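PDB 3WUD: galectin from Xenopus laevis, which binds beta-galactosides such as lactose as a proto-type galectin, a soluble beta-sandwich lectin close to galectin-1. Local coordinates for residues L14-H18 and F92-A96; C19-F25 and A86-F92; Y44-F48 and L99-L103; Q75-V79 and Q107-P112. All coordinates share one frame; numbering follows the deposited sequence. Where two conformers were deposited one is given.

Contact 1: L14-H18 and F92-A96; sequences LKQGH and FEYQA
With CG of Tyr-94 trans to the backbone N (chi1 178°) and CG of Gln-16 trans to its carbonyl carbon (chi1 -82°), the phenol ring lies against the Lys-15 to His-18 turn and the glutamine methylene settles on it. Gln-16 CG lies 3.6 Å from the ring centroid and 16° off the normal, a CH-pi contact over one face. The edge of the same ring meets backbone: Tyr-94 CD2 approaches Leu-14 O at 3.4 Å, close to the ring plane. The turn is type II, with Gly-17 at its positive-phi corner. Two nearly linear hydrogen bonds join it to strand 86-95: Gly-17 N donates to Tyr-94 O at 2.6 Å, and Tyr-94 N to His-18 O at 2.9 Å. The Tyr-94 hydroxyl is hydrogen-bonded to Asp-118 O and the ring touches Ile-120. One tyrosine thus ties the turn into the sandwich through both its backbone polar atoms, while its buried ring carries the apolar part and its hydroxyl is satisfied by a backbone carbonyl.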
loop_
_atom_site.group_PDB
_atom_site.type_symbol
_atom_site.label_atom_id
_atom_site.label_comp_id
_atom_site.label_asym_id
_atom_site.label_seq_id
_atom_site.Cartn_x
_atom_site.Cartn_y
_atom_site.Cartn_z
ATOM N N LEU A 14 -3.569 8.716 7.027
ATOM C CA LEU A 14 -3.136 9.955 6.475
ATOM C C LEU A 14 -3.796 11.072 7.238
ATOM O O LEU A 14 -5.022 11.228 7.192
ATOM C CB LEU A 14 -3.497 10.073 4.976
ATOM C CG LEU A 14 -3.091 11.286 4.168
ATOM C CD1 LEU A 14 -1.554 11.364 4.131
ATOM C CD2 LEU A 14 -3.659 11.246 2.740
ATOM N N LYS A 15 -2.986 11.882 7.935
ATOM C CA LYS A 15 -3.523 12.952 8.838
ATOM C C LYS A 15 -3.472 14.311 8.176
ATOM O O LYS A 15 -2.761 14.496 7.222
ATOM C CB LYS A 15 -2.729 12.987 10.184
ATOM C CG LYS A 15 -2.995 11.768 11.064
ATOM C CD LYS A 15 -2.215 11.775 12.380
ATOM C CE LYS A 15 -0.839 11.140 12.239
ATOM N NZ LYS A 15 0.083 11.738 11.218
ATOM N N GLN A 16 -4.196 15.292 8.694
ATOM C CA GLN A 16 -4.089 16.635 8.129
ATOM C C GLN A 16 -2.702 17.171 8.078
ATOM O O GLN A 16 -1.901 16.993 9.010
ATOM C CB GLN A 16 -4.899 17.645 8.906
ATOM C CG GLN A 16 -6.325 17.655 8.534
ATOM C CD GLN A 16 -7.006 18.747 9.299
ATOM O OE1 GLN A 16 -6.538 19.896 9.340
ATOM N NE2 GLN A 16 -8.059 18.383 9.968
ATOM N N GLY A 17 -2.426 17.857 6.989
ATOM C CA GLY A 17 -1.126 18.435 6.722
ATOM C C GLY A 17 -0.132 17.518 6.056
ATOM O O GLY A 17 0.963 17.962 5.769
ATOM N N HIS A 18 -0.515 16.253 5.792
ATOM C CA HIS A 18 0.343 15.273 5.131
ATOM C C HIS A 18 -0.170 14.897 3.757
ATOM O O HIS A 18 -1.324 15.188 3.440
ATOM C CB HIS A 18 0.430 14.025 6.016
ATOM C CG HIS A 18 1.040 14.316 7.350
ATOM N ND1 HIS A 18 2.388 14.157 7.594
ATOM C CD2 HIS A 18 0.523 14.891 8.464
ATOM C CE1 HIS A 18 2.661 14.552 8.827
ATOM N NE2 HIS A 18 1.545 15.006 9.376
ATOM N N PHE A 92 -1.603 13.429 -3.023
ATOM C CA PHE A 92 -2.852 13.911 -2.418
ATOM C C PHE A 92 -2.541 14.485 -1.053
ATOM O O PHE A 92 -2.115 13.734 -0.223
ATOM C CB PHE A 92 -3.839 12.755 -2.333
ATOM C CG PHE A 92 -4.128 12.111 -3.673
ATOM C CD1 PHE A 92 -5.256 12.465 -4.400
ATOM C CD2 PHE A 92 -3.311 11.088 -4.120
ATOM C CE1 PHE A 92 -5.517 11.837 -5.614
ATOM C CE2 PHE A 92 -3.555 10.484 -5.309
ATOM C CZ PHE A 92 -4.670 10.870 -6.061
ATOM N N GLU A 93 -2.691 15.805 -0.866
ATOM C CA GLU A 93 -2.365 16.474 0.381
ATOM C C GLU A 93 -3.672 16.733 1.093
ATOM O O GLU A 93 -4.609 17.281 0.485
ATOM C CB GLU A 93 -1.644 17.795 0.120
ATOM C CG GLU A 93 -1.470 18.636 1.370
ATOM C CD GLU A 93 -0.809 19.980 1.093
ATOM O OE1 GLU A 93 0.039 20.019 0.193
ATOM O OE2 GLU A 93 -1.138 20.968 1.811
ATOM N N TYR A 94 -3.727 16.332 2.354
ATOM C CA TYR A 94 -4.924 16.524 3.201
ATOM C C TYR A 94 -4.893 17.815 4.053
ATOM O O TYR A 94 -4.048 17.968 4.950
ATOM C CB TYR A 94 -5.077 15.255 4.086
ATOM C CG TYR A 94 -6.211 15.208 5.094
ATOM C CD1 TYR A 94 -7.300 16.113 5.075
ATOM C CD2 TYR A 94 -6.206 14.253 6.071
ATOM C CE1 TYR A 94 -8.310 16.045 6.047
ATOM C CE2 TYR A 94 -7.181 14.196 7.023
ATOM C CZ TYR A 94 -8.252 15.066 7.004
ATOM O OH TYR A 94 -9.226 14.977 8.019
ATOM N N GLN A 95 -5.772 18.761 3.707
ATOM C CA GLN A 95 -6.046 19.950 4.530
ATOM C C GLN A 95 -7.448 19.899 5.111
ATOM O O GLN A 95 -8.276 19.056 4.728
ATOM C CB GLN A 95 -5.838 21.245 3.706
ATOM C CG GLN A 95 -4.387 21.401 3.208
ATOM C CD GLN A 95 -3.386 21.516 4.376
ATOM O OE1 GLN A 95 -3.756 21.917 5.492
ATOM N NE2 GLN A 95 -2.132 21.159 4.132
ATOM N N ALA A 96 -7.687 20.787 6.075
ATOM C CA ALA A 96 -8.905 20.741 6.866
ATOM C C ALA A 96 -10.154 20.484 6.034
ATOM O O ALA A 96 -10.886 19.528 6.328
ATOM C CB ALA A 96 -9.054 22.046 7.655
#

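Contact 2: C19-F25 and A86-F92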
loop_
_atom_site.group_PDB
_atom_site.type_symbol
_atom_site.label_atom_id
_atom_site.label_comp_id
_atom_site.label_asym_id
_atom_site.label_seq_id
_atom_site.Cartn_x
_atom_site.Cartn_y
_atom_site.Cartn_z
ATOM N N CYS A 19 0.696 14.229 2.983
ATOM C CA CYS A 19 0.332 13.828 1.631
ATOM C C CYS A 19 0.712 12.379 1.410
ATOM O O CYS A 19 1.591 11.802 2.061
ATOM C CB CYS A 19 0.760 14.826 0.492
ATOM S SG CYS A 19 2.329 14.719 -0.453
ATOM N N LEU A 20 -0.075 11.754 0.550
ATOM C CA LEU A 20 0.089 10.374 0.150
ATOM C C LEU A 20 0.478 10.477 -1.331
ATOM O O LEU A 20 -0.244 11.079 -2.114
ATOM C CB LEU A 20 -1.221 9.626 0.363
ATOM C CG LEU A 20 -1.257 8.146 -0.099
ATOM C CD1 LEU A 20 -2.464 7.386 0.403
ATOM C CD2 LEU A 20 -1.253 8.020 -1.627
ATOM N N GLU A 21 1.648 10.007 -1.664
ATOM C CA GLU A 21 2.107 9.958 -3.059
ATOM C C GLU A 21 1.921 8.602 -3.623
ATOM O O GLU A 21 2.317 7.631 -3.009
ATOM C CB GLU A 21 3.602 10.283 -3.170
ATOM C CG GLU A 21 4.060 10.256 -4.635
ATOM C CD GLU A 21 5.542 9.997 -4.806
ATOM O OE1 GLU A 21 5.928 9.194 -5.715
ATOM O OE2 GLU A 21 6.306 10.605 -4.033
ATOM N N LEU A 22 1.309 8.510 -4.808
ATOM C CA LEU A 22 1.126 7.239 -5.511
ATOM C C LEU A 22 1.882 7.286 -6.847
ATOM O O LEU A 22 1.784 8.269 -7.563
ATOM C CB LEU A 22 -0.352 6.958 -5.787
ATOM C CG LEU A 22 -0.721 5.528 -6.202
ATOM C CD1 LEU A 22 -1.966 5.035 -5.503
ATOM C CD2 LEU A 22 -0.894 5.378 -7.727
ATOM N N LYS A 23 2.638 6.234 -7.142
ATOM C CA LYS A 23 3.263 6.070 -8.442
ATOM C C LYS A 23 2.731 4.775 -9.042
ATOM O O LYS A 23 2.673 3.757 -8.378
ATOM C CB LYS A 23 4.802 6.042 -8.298
ATOM C CG LYS A 23 5.550 6.031 -9.628
ATOM C CD LYS A 23 7.061 6.128 -9.407
ATOM C CE LYS A 23 7.503 7.556 -9.207
ATOM N NZ LYS A 23 9.002 7.640 -9.079
ATOM N N GLY A 24 2.406 4.764 -10.335
ATOM C CA GLY A 24 1.801 3.600 -10.933
ATOM C C GLY A 24 2.061 3.637 -12.435
ATOM O O GLY A 24 2.459 4.680 -12.969
ATOM N N PHE A 25 1.735 2.532 -13.115
ATOM C CA PHE A 25 1.923 2.421 -14.555
ATOM C C PHE A 25 0.561 2.341 -15.236
ATOM O O PHE A 25 -0.244 1.536 -14.866
ATOM C CB PHE A 25 2.778 1.187 -14.955
ATOM C CG PHE A 25 3.126 1.147 -16.442
ATOM C CD1 PHE A 25 4.307 1.707 -16.910
ATOM C CD2 PHE A 25 2.264 0.550 -17.335
ATOM C CE1 PHE A 25 4.617 1.672 -18.266
ATOM C CE2 PHE A 25 2.565 0.501 -18.715
ATOM C CZ PHE A 25 3.722 1.078 -19.163
ATOM N N ALA A 86 2.723 4.515 -19.717
ATOM C CA ALA A 86 3.727 5.277 -19.020
ATOM C C ALA A 86 3.450 5.267 -17.531
ATOM O O ALA A 86 2.311 5.086 -17.112
ATOM C CB ALA A 86 3.731 6.720 -19.493
ATOM N N GLU A 87 4.498 5.562 -16.773
ATOM C CA GLU A 87 4.404 5.810 -15.349
ATOM C C GLU A 87 3.856 7.208 -15.057
ATOM O O GLU A 87 4.043 8.152 -15.864
ATOM C CB GLU A 87 5.797 5.648 -14.723
ATOM C CG GLU A 87 5.792 5.321 -13.240
ATOM C CD GLU A 87 7.068 4.587 -12.808
ATOM O OE1 GLU A 87 8.160 5.078 -13.094
ATOM O OE2 GLU A 87 6.984 3.508 -12.225
ATOM N N THR A 88 3.128 7.327 -13.947
ATOM C CA THR A 88 2.701 8.605 -13.445
ATOM C C THR A 88 2.835 8.605 -11.927
ATOM O O THR A 88 2.878 7.562 -11.357
ATOM C CB THR A 88 1.278 8.958 -13.883
ATOM O OG1 THR A 88 1.041 10.339 -13.538
ATOM C CG2 THR A 88 0.253 7.997 -13.220
ATOM N N SER A 89 2.949 9.785 -11.320
ATOM C CA SER A 89 2.990 9.960 -9.863
ATOM C C SER A 89 2.065 11.108 -9.502
ATOM O O SER A 89 2.035 12.147 -10.188
ATOM C CB SER A 89 4.436 10.202 -9.375
ATOM O OG SER A 89 4.880 11.438 -9.832
ATOM N N ILE A 90 1.226 10.929 -8.481
ATOM C CA ILE A 90 0.301 11.968 -8.031
ATOM C C ILE A 90 0.413 12.066 -6.501
ATOM O O ILE A 90 0.530 10.970 -5.855
ATOM C CB ILE A 90 -1.156 11.598 -8.449
ATOM C CG1 ILE A 90 -1.251 11.358 -9.976
ATOM C CG2 ILE A 90 -2.169 12.635 -7.964
ATOM C CD1 ILE A 90 -1.696 9.969 -10.336
ATOM N N CYS A 91 0.347 13.289 -5.923
ATOM C CA CYS A 91 0.328 13.472 -4.415
ATOM C C CYS A 91 -1.031 14.023 -4.029
ATOM O O CYS A 91 -1.558 14.970 -4.623
ATOM C CB CYS A 91 1.455 14.356 -3.736
ATOM S SG CYS A 91 1.987 13.589 -2.145
ATOM N N PHE A 92 -1.603 13.429 -3.023
ATOM C CA PHE A 92 -2.852 13.911 -2.418
ATOM C C PHE A 92 -2.541 14.485 -1.053
ATOM O O PHE A 92 -2.115 13.734 -0.223
ATOM C CB PHE A 92 -3.839 12.755 -2.333
ATOM C CG PHE A 92 -4.128 12.111 -3.673
ATOM C CD1 PHE A 92 -5.256 12.465 -4.400
ATOM C CD2 PHE A 92 -3.311 11.088 -4.120
ATOM C CE1 PHE A 92 -5.517 11.837 -5.614
ATOM C CE2 PHE A 92 -3.555 10.484 -5.309
ATOM C CZ PHE A 92 -4.670 10.870 -6.061
#
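Ile-90 O takes the shortest polar bond between the strands, 2.8 Å from Leu-22 N, and Glu-21 CA adds a CA-H...O approach to the same oxygen. This is an antiparallel pair, with short axes at 165°. Leu-20 with Phe-92, Leu-22 with Ile-90 and Gly-24 with Thr-88 are hydrogen-bonded pairs, each joined by two bonds; Glu-21 with Cys-91, Lys-23 with Ser-89 and Phe-25 with Glu-87 are the non-hydrogen-bonded pairs between them. The side chains of Leu-20, Leu-22, Thr-88, Ile-90 and Phe-92 share the inward face, where Leu-20, Ile-90 and Phe-92 meet Ile-35 and Leu-37 of the facing sheet.

The other face carries Glu-21, Lys-23, Phe-25, Glu-87, Ser-89 and Cys-91. Cys-19 SG and Cys-91 SG form a disulfide at 2.1 Å, with a torsion of 91° about the S-S bond in the conformer given. The cystine is diagonal, since Cys-91 pairs with Glu-21. Further along, the aliphatic part of Lys-23 rests on Glu-87, CG to CG 3.7 Å, although Lys-23 NZ stays 4.8 Å from Glu-87 OE1. Past it, the Phe-25 ring offers one face to Ala-86 N. Backbone bonding therefore fixes the register of the two neighbouring strands, the covalent bridge closes one end of the pair, and the two opposite charges probably attract each other without forming a salt bridge.

Contact 3: Y44-F48 and L99-L103; sequences YVIHF and LKVKL. With GAL (beta-D-galactopyranose), chain B.
Ile-46 and Leu-99 slant across each other between the two sheets, methyl against methyl: Ile-46 CG2 comes within 3.3 Å of Leu-99 CD1, tighter than normal van der Waals contact. The CG1 branch of Ile-46 runs to Val-101, its chi1 of -169° setting CG1 trans to the backbone N, and CD1 ends 3.9 Å from Val-101 CG2. Phe-48 also crosses its partners at a slant. Its CE1 lies 3.6 Å from Val-101 CG1, its CZ 4.1 Å from Leu-103 CD2, and the ring packs edge-to-face with Phe-92. The short strand axes lie 10.5 Å apart at 19°, as expected of facing sheets in a beta-sandwich.

His-47 points to the opposite side of its strand, where NE2 and galactose O4 share a hydrogen bond of 2.7 Å with O4 near the imidazole plane. A hydrogen bond between ND1 and Asn-36 OD1 fixes the ring's rotation. Alternation along one strand thus splits the chemistry: purely apolar packing inside, and polar recognition of the galactose O4 hydroxyl outside.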
loop_
_atom_site.group_PDB
_atom_site.type_symbol
_atom_site.label_atom_id
_atom_site.label_comp_id
_atom_site.label_asym_id
_atom_site.label_seq_id
_atom_site.Cartn_x
_atom_site.Cartn_y
_atom_site.Cartn_z
ATOM N N TYR A 44 -15.756 7.784 -0.212
ATOM C CA TYR A 44 -14.577 8.350 -0.869
ATOM C C TYR A 44 -14.678 9.838 -0.672
ATOM O O TYR A 44 -15.568 10.524 -1.189
ATOM C CB TYR A 44 -14.494 8.023 -2.363
ATOM C CG TYR A 44 -14.612 6.596 -2.798
ATOM C CD1 TYR A 44 -14.228 5.480 -2.020
ATOM C CD2 TYR A 44 -15.046 6.316 -4.096
ATOM C CE1 TYR A 44 -14.320 4.164 -2.501
ATOM C CE2 TYR A 44 -15.133 4.999 -4.591
ATOM C CZ TYR A 44 -14.765 3.946 -3.814
ATOM O OH TYR A 44 -14.905 2.708 -4.384
ATOM N N VAL A 45 -13.700 10.373 0.064
ATOM C CA VAL A 45 -13.457 11.790 0.082
ATOM C C VAL A 45 -13.065 12.318 -1.309
ATOM O O VAL A 45 -13.491 13.373 -1.699
ATOM C CB VAL A 45 -12.372 12.170 1.154
ATOM C CG1 VAL A 45 -12.281 13.660 1.228
ATOM C CG2 VAL A 45 -12.767 11.654 2.556
ATOM N N ILE A 46 -12.243 11.573 -2.030
ATOM C CA ILE A 46 -11.980 11.817 -3.497
ATOM C C ILE A 46 -11.969 10.508 -4.311
ATOM O O ILE A 46 -11.398 9.498 -3.958
ATOM C CB ILE A 46 -10.718 12.696 -3.772
ATOM C CG1 ILE A 46 -10.663 13.129 -5.257
ATOM C CG2 ILE A 46 -9.481 11.946 -3.378
ATOM C CD1 ILE A 46 -9.575 14.189 -5.497
ATOM N N HIS A 47 -12.635 10.590 -5.478
ATOM C CA HIS A 47 -12.557 9.676 -6.567
ATOM C C HIS A 47 -11.915 10.512 -7.644
ATOM O O HIS A 47 -12.514 11.510 -8.094
ATOM C CB HIS A 47 -13.955 9.192 -6.979
ATOM C CG HIS A 47 -14.014 8.466 -8.302
ATOM N ND1 HIS A 47 -13.595 7.168 -8.468
ATOM C CD2 HIS A 47 -14.529 8.855 -9.482
ATOM C CE1 HIS A 47 -13.871 6.781 -9.713
ATOM N NE2 HIS A 47 -14.483 7.778 -10.315
ATOM N N PHE A 48 -10.687 10.159 -7.985
ATOM C CA PHE A 48 -9.811 10.862 -8.900
ATOM C C PHE A 48 -9.699 10.020 -10.162
ATOM O O PHE A 48 -9.165 8.911 -10.130
ATOM C CB PHE A 48 -8.436 11.000 -8.250
ATOM C CG PHE A 48 -7.404 11.614 -9.127
ATOM C CD1 PHE A 48 -7.326 12.997 -9.247
ATOM C CD2 PHE A 48 -6.496 10.825 -9.825
ATOM C CE1 PHE A 48 -6.359 13.586 -10.042
ATOM C CE2 PHE A 48 -5.522 11.399 -10.661
ATOM C CZ PHE A 48 -5.493 12.790 -10.776
ATOM N N LEU A 99 -8.759 18.608 -0.298
ATOM C CA LEU A 99 -7.555 17.875 -0.702
ATOM C C LEU A 99 -6.923 18.696 -1.783
ATOM O O LEU A 99 -7.597 19.305 -2.590
ATOM C CB LEU A 99 -7.852 16.497 -1.249
ATOM C CG LEU A 99 -8.551 15.474 -0.348
ATOM C CD1 LEU A 99 -8.468 14.177 -1.112
ATOM C CD2 LEU A 99 -7.891 15.375 1.022
ATOM N N LYS A 100 -5.613 18.742 -1.760
ATOM C CA LYS A 100 -4.856 19.357 -2.819
ATOM C C LYS A 100 -4.233 18.222 -3.602
ATOM O O LYS A 100 -3.530 17.363 -3.016
ATOM C CB LYS A 100 -3.798 20.318 -2.215
ATOM C CG LYS A 100 -2.829 20.902 -3.216
ATOM C CD LYS A 100 -1.753 21.691 -2.459
ATOM C CE LYS A 100 -1.724 23.140 -2.890
ATOM N NZ LYS A 100 -3.021 23.818 -2.608
ATOM N N VAL A 101 -4.487 18.194 -4.915
ATOM C CA VAL A 101 -4.000 17.123 -5.791
ATOM C C VAL A 101 -2.840 17.710 -6.561
ATOM O O VAL A 101 -3.038 18.736 -7.239
ATOM C CB VAL A 101 -5.024 16.689 -6.785
ATOM C CG1 VAL A 101 -4.488 15.618 -7.722
ATOM C CG2 VAL A 101 -6.317 16.214 -6.048
ATOM N N LYS A 102 -1.689 17.078 -6.436
ATOM C CA LYS A 102 -0.416 17.609 -7.065
ATOM C C LYS A 102 0.068 16.617 -8.104
ATOM O O LYS A 102 0.333 15.440 -7.817
ATOM C CB LYS A 102 0.667 17.824 -5.970
ATOM C CG LYS A 102 0.228 18.523 -4.728
ATOM C CD LYS A 102 1.404 18.662 -3.754
ATOM C CE LYS A 102 0.949 18.992 -2.360
ATOM N NZ LYS A 102 1.954 18.523 -1.373
ATOM N N LEU A 103 0.193 17.091 -9.347
ATOM C CA LEU A 103 0.536 16.318 -10.474
ATOM C C LEU A 103 2.045 16.455 -10.770
ATOM O O LEU A 103 2.720 17.419 -10.281
ATOM C CB LEU A 103 -0.301 16.738 -11.649
ATOM C CG LEU A 103 -1.824 16.620 -11.397
ATOM C CD1 LEU A 103 -2.595 17.194 -12.555
ATOM C CD2 LEU A 103 -2.203 15.172 -11.086
HETATM C C1 GAL B . -19.517 7.905 -13.612
HETATM C C2 GAL B . -18.641 6.661 -13.672
HETATM C C3 GAL B . -18.083 6.239 -12.314
HETATM C C4 GAL B . -17.476 7.473 -11.633
HETATM C C5 GAL B . -18.489 8.627 -11.655
HETATM C C6 GAL B . -18.014 9.918 -11.027
HETATM O O2 GAL B . -19.403 5.566 -14.162
HETATM O O3 GAL B . -17.193 5.151 -12.488
HETATM O O4 GAL B . -16.283 7.873 -12.322
HETATM O O5 GAL B . -18.882 8.999 -12.982
HETATM O O6 GAL B . -18.976 10.955 -11.049
#

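Contact 4: Q75-V79 and Q107-P112. With GLC (alpha-D-glucopyranose), chain C.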
loop_
_atom_site.group_PDB
_atom_site.type_symbol
_atom_site.label_atom_id
_atom_site.label_comp_id
_atom_site.label_asym_id
_atom_site.label_seq_id
_atom_site.Cartn_x
_atom_site.Cartn_y
_atom_site.Cartn_z
ATOM N N GLN A 75 -16.466 17.275 -10.340
ATOM C CA GLN A 75 -15.565 18.387 -10.656
ATOM C C GLN A 75 -14.715 17.940 -11.882
ATOM O O GLN A 75 -14.113 16.863 -11.897
ATOM C CB GLN A 75 -14.717 18.762 -9.432
ATOM C CG GLN A 75 -13.913 20.018 -9.627
ATOM C CD GLN A 75 -13.117 20.380 -8.386
ATOM O OE1 GLN A 75 -13.697 20.660 -7.319
ATOM N NE2 GLN A 75 -11.806 20.364 -8.510
ATOM N N ARG A 76 -14.750 18.741 -12.942
ATOM C CA ARG A 76 -14.031 18.426 -14.160
ATOM C C ARG A 76 -12.777 19.337 -14.321
ATOM O O ARG A 76 -12.860 20.584 -14.264
ATOM C CB ARG A 76 -14.947 18.482 -15.391
ATOM C CG ARG A 76 -15.381 17.131 -15.949
ATOM C CD ARG A 76 -16.385 17.196 -17.135
ATOM N NE ARG A 76 -16.974 15.854 -17.405
ATOM C CZ ARG A 76 -17.934 15.271 -16.670
ATOM N NH1 ARG A 76 -18.485 15.953 -15.654
ATOM N NH2 ARG A 76 -18.398 14.032 -16.984
ATOM N N GLU A 77 -11.604 18.713 -14.492
ATOM C CA GLU A 77 -10.373 19.454 -14.763
ATOM C C GLU A 77 -9.848 19.169 -16.182
ATOM O O GLU A 77 -9.764 18.042 -16.529
ATOM C CB GLU A 77 -9.322 19.041 -13.718
ATOM C CG GLU A 77 -9.772 19.208 -12.287
ATOM C CD GLU A 77 -9.835 20.646 -11.832
ATOM O OE1 GLU A 77 -9.082 21.518 -12.351
ATOM O OE2 GLU A 77 -10.622 20.926 -10.896
ATOM N N ASN A 78 -9.523 20.210 -16.969
ATOM C CA ASN A 78 -8.843 20.103 -18.251
ATOM C C ASN A 78 -7.327 19.762 -18.105
ATOM O O ASN A 78 -6.727 19.273 -19.012
ATOM C CB ASN A 78 -8.976 21.359 -19.175
ATOM C CG ASN A 78 -10.403 21.636 -19.592
ATOM O OD1 ASN A 78 -11.294 20.824 -19.359
ATOM N ND2 ASN A 78 -10.645 22.788 -20.228
ATOM N N VAL A 79 -6.717 19.929 -16.944
ATOM C CA VAL A 79 -5.305 19.536 -16.857
ATOM C C VAL A 79 -5.201 18.035 -17.069
ATOM O O VAL A 79 -6.035 17.280 -16.572
ATOM C CB VAL A 79 -4.700 19.920 -15.515
ATOM C CG1 VAL A 79 -5.282 19.117 -14.401
ATOM C CG2 VAL A 79 -3.196 19.682 -15.532
ATOM N N GLN A 107 1.354 20.954 -11.947
ATOM C CA GLN A 107 -0.012 21.466 -11.894
ATOM C C GLN A 107 -0.701 20.884 -10.698
ATOM O O GLN A 107 -0.435 19.760 -10.364
ATOM C CB GLN A 107 -0.744 21.115 -13.182
ATOM C CG GLN A 107 -0.093 21.828 -14.351
ATOM C CD GLN A 107 -1.117 22.283 -15.368
ATOM O OE1 GLN A 107 -1.831 23.290 -15.160
ATOM N NE2 GLN A 107 -1.198 21.542 -16.478
ATOM N N GLU A 108 -1.572 21.671 -10.077
ATOM C CA GLU A 108 -2.231 21.300 -8.834
ATOM C C GLU A 108 -3.686 21.779 -8.880
ATOM O O GLU A 108 -3.964 22.847 -9.477
ATOM C CB GLU A 108 -1.609 22.062 -7.679
ATOM C CG GLU A 108 -0.211 21.684 -7.257
ATOM C CD GLU A 108 0.310 22.664 -6.218
ATOM O OE1 GLU A 108 -0.470 23.577 -5.859
ATOM O OE2 GLU A 108 1.458 22.504 -5.748
ATOM N N PHE A 109 -4.590 21.109 -8.155
ATOM C CA PHE A 109 -5.931 21.654 -7.995
ATOM C C PHE A 109 -6.484 21.144 -6.697
ATOM O O PHE A 109 -5.934 20.214 -6.117
ATOM C CB PHE A 109 -6.807 21.291 -9.209
ATOM C CG PHE A 109 -7.109 19.799 -9.347
ATOM C CD1 PHE A 109 -8.211 19.208 -8.694
ATOM C CD2 PHE A 109 -6.309 18.994 -10.159
ATOM C CE1 PHE A 109 -8.462 17.830 -8.856
ATOM C CE2 PHE A 109 -6.608 17.637 -10.351
ATOM C CZ PHE A 109 -7.655 17.051 -9.663
ATOM N N ASN A 110 -7.500 21.812 -6.174
ATOM C CA ASN A 110 -8.079 21.427 -4.904
ATOM C C ASN A 110 -9.425 20.838 -5.161
ATOM O O ASN A 110 -10.143 21.275 -6.052
ATOM C CB ASN A 110 -8.276 22.622 -3.964
ATOM C CG ASN A 110 -6.979 23.315 -3.634
ATOM O OD1 ASN A 110 -5.971 22.679 -3.410
ATOM N ND2 ASN A 110 -7.010 24.624 -3.657
ATOM N N PHE A 111 -9.812 19.971 -4.269
ATOM C CA PHE A 111 -11.103 19.301 -4.264
ATOM C C PHE A 111 -11.712 19.391 -2.871
ATOM O O PHE A 111 -11.100 19.014 -1.912
ATOM C CB PHE A 111 -10.966 17.818 -4.714
ATOM C CG PHE A 111 -12.296 17.126 -4.921
ATOM C CD1 PHE A 111 -13.048 17.339 -6.074
ATOM C CD2 PHE A 111 -12.778 16.232 -3.966
ATOM C CE1 PHE A 111 -14.269 16.714 -6.245
ATOM C CE2 PHE A 111 -14.039 15.631 -4.114
ATOM C CZ PHE A 111 -14.768 15.871 -5.268
ATOM N N PRO A 112 -12.943 19.866 -2.769
ATOM C CA PRO A 112 -13.487 20.081 -1.461
ATOM C C PRO A 112 -13.788 18.801 -0.684
ATOM O O PRO A 112 -14.154 17.771 -1.244
ATOM C CB PRO A 112 -14.754 20.868 -1.763
ATOM C CG PRO A 112 -15.181 20.438 -3.087
ATOM C CD PRO A 112 -13.908 20.183 -3.828
HETATM C C1 GLC C . -22.736 11.102 -16.137
HETATM C C2 GLC C . -21.269 11.420 -16.318
HETATM C C3 GLC C . -20.284 10.360 -15.931
HETATM C C4 GLC C . -20.829 9.339 -14.906
HETATM C C5 GLC C . -22.221 8.816 -15.260
HETATM C C6 GLC C . -22.877 8.134 -14.103
HETATM O O1 GLC C . -23.569 11.662 -17.120
HETATM O O2 GLC C . -20.892 12.051 -17.524
HETATM O O3 GLC C . -19.116 11.063 -15.489
HETATM O O4 GLC C . -19.928 8.291 -14.955
HETATM O O5 GLC C . -23.104 9.840 -15.616
HETATM O O6 GLC C . -24.130 7.674 -14.602
#
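Between the two sheets of the galectin beta-sandwich, Glu-77 lies flat against Phe-109. The carboxylate and ring planes are 9° apart, and Glu-77 CG stands over the ring centre, 3.7 Å from the centroid. A bend in the chain at chi2 folds the carboxylate back over the ring, where its OE2 accepts a hydrogen bond from Gln-75 NE2 at 2.7 Å. The same amide nitrogen also donates to Asn-110 O at 3.1 Å, almost straight (173°) and within the amide plane. One acceptor on its own strand, Glu-77 OE2, and one on the facing strand, Asn-110 O, therefore hold the amide in place, and Gln-75 CB packs at the edge of the Phe-111 ring. Phe-109 and Phe-111, both buried, continue inward to Phe-48 and Ile-46, so this polar bridge closes the margin of the apolar core where strands 70-77 and 108-112 are outermost in their sheets within this chain.

Val-79 meets Phe-109 more loosely, CG1 to CD2 4.4 Å; Gln-107 is exposed, and its modelled closeness to Val-79 is doubtful. On the solvent side of strand 75-77, the exposed Arg-76 faces the glycan and forms salt bridges with Glu-74 and Asp-57. Its hold on the sugar is slight, a weak hydrogen bond from Arg-76 NH2 to glucose O2 at 3.2 Å with an angle of only 120° at the hydrogen.

Overall arrangement
The four contacts cover one beta-sandwich from its turn end to its glycan side. Contacts 1 and 2 follow strand 86-95 and share Phe-92, their centres about 16 Å apart. Contact 3 is the middle piece, its centre about 11 Å from each of theirs: strand 98-103 joins strand 86-95 through a probable hydrogen bond between Cys-91 O and Lys-102 N (2.8 Å), and Glu-93 OE1 pairs with Lys-102 NZ in a salt bridge. The centres of contacts 3 and 4 are about 8 Å apart, and a probable hydrogen bond links Val-101 N to Phe-109 O at 2.8 Å. Contacts 3 and 4 each send one residue to the sugar, His-47 to galactose and Arg-76 to glucose, whereas the Phe-92 side chain lies about 13 Å from galactose.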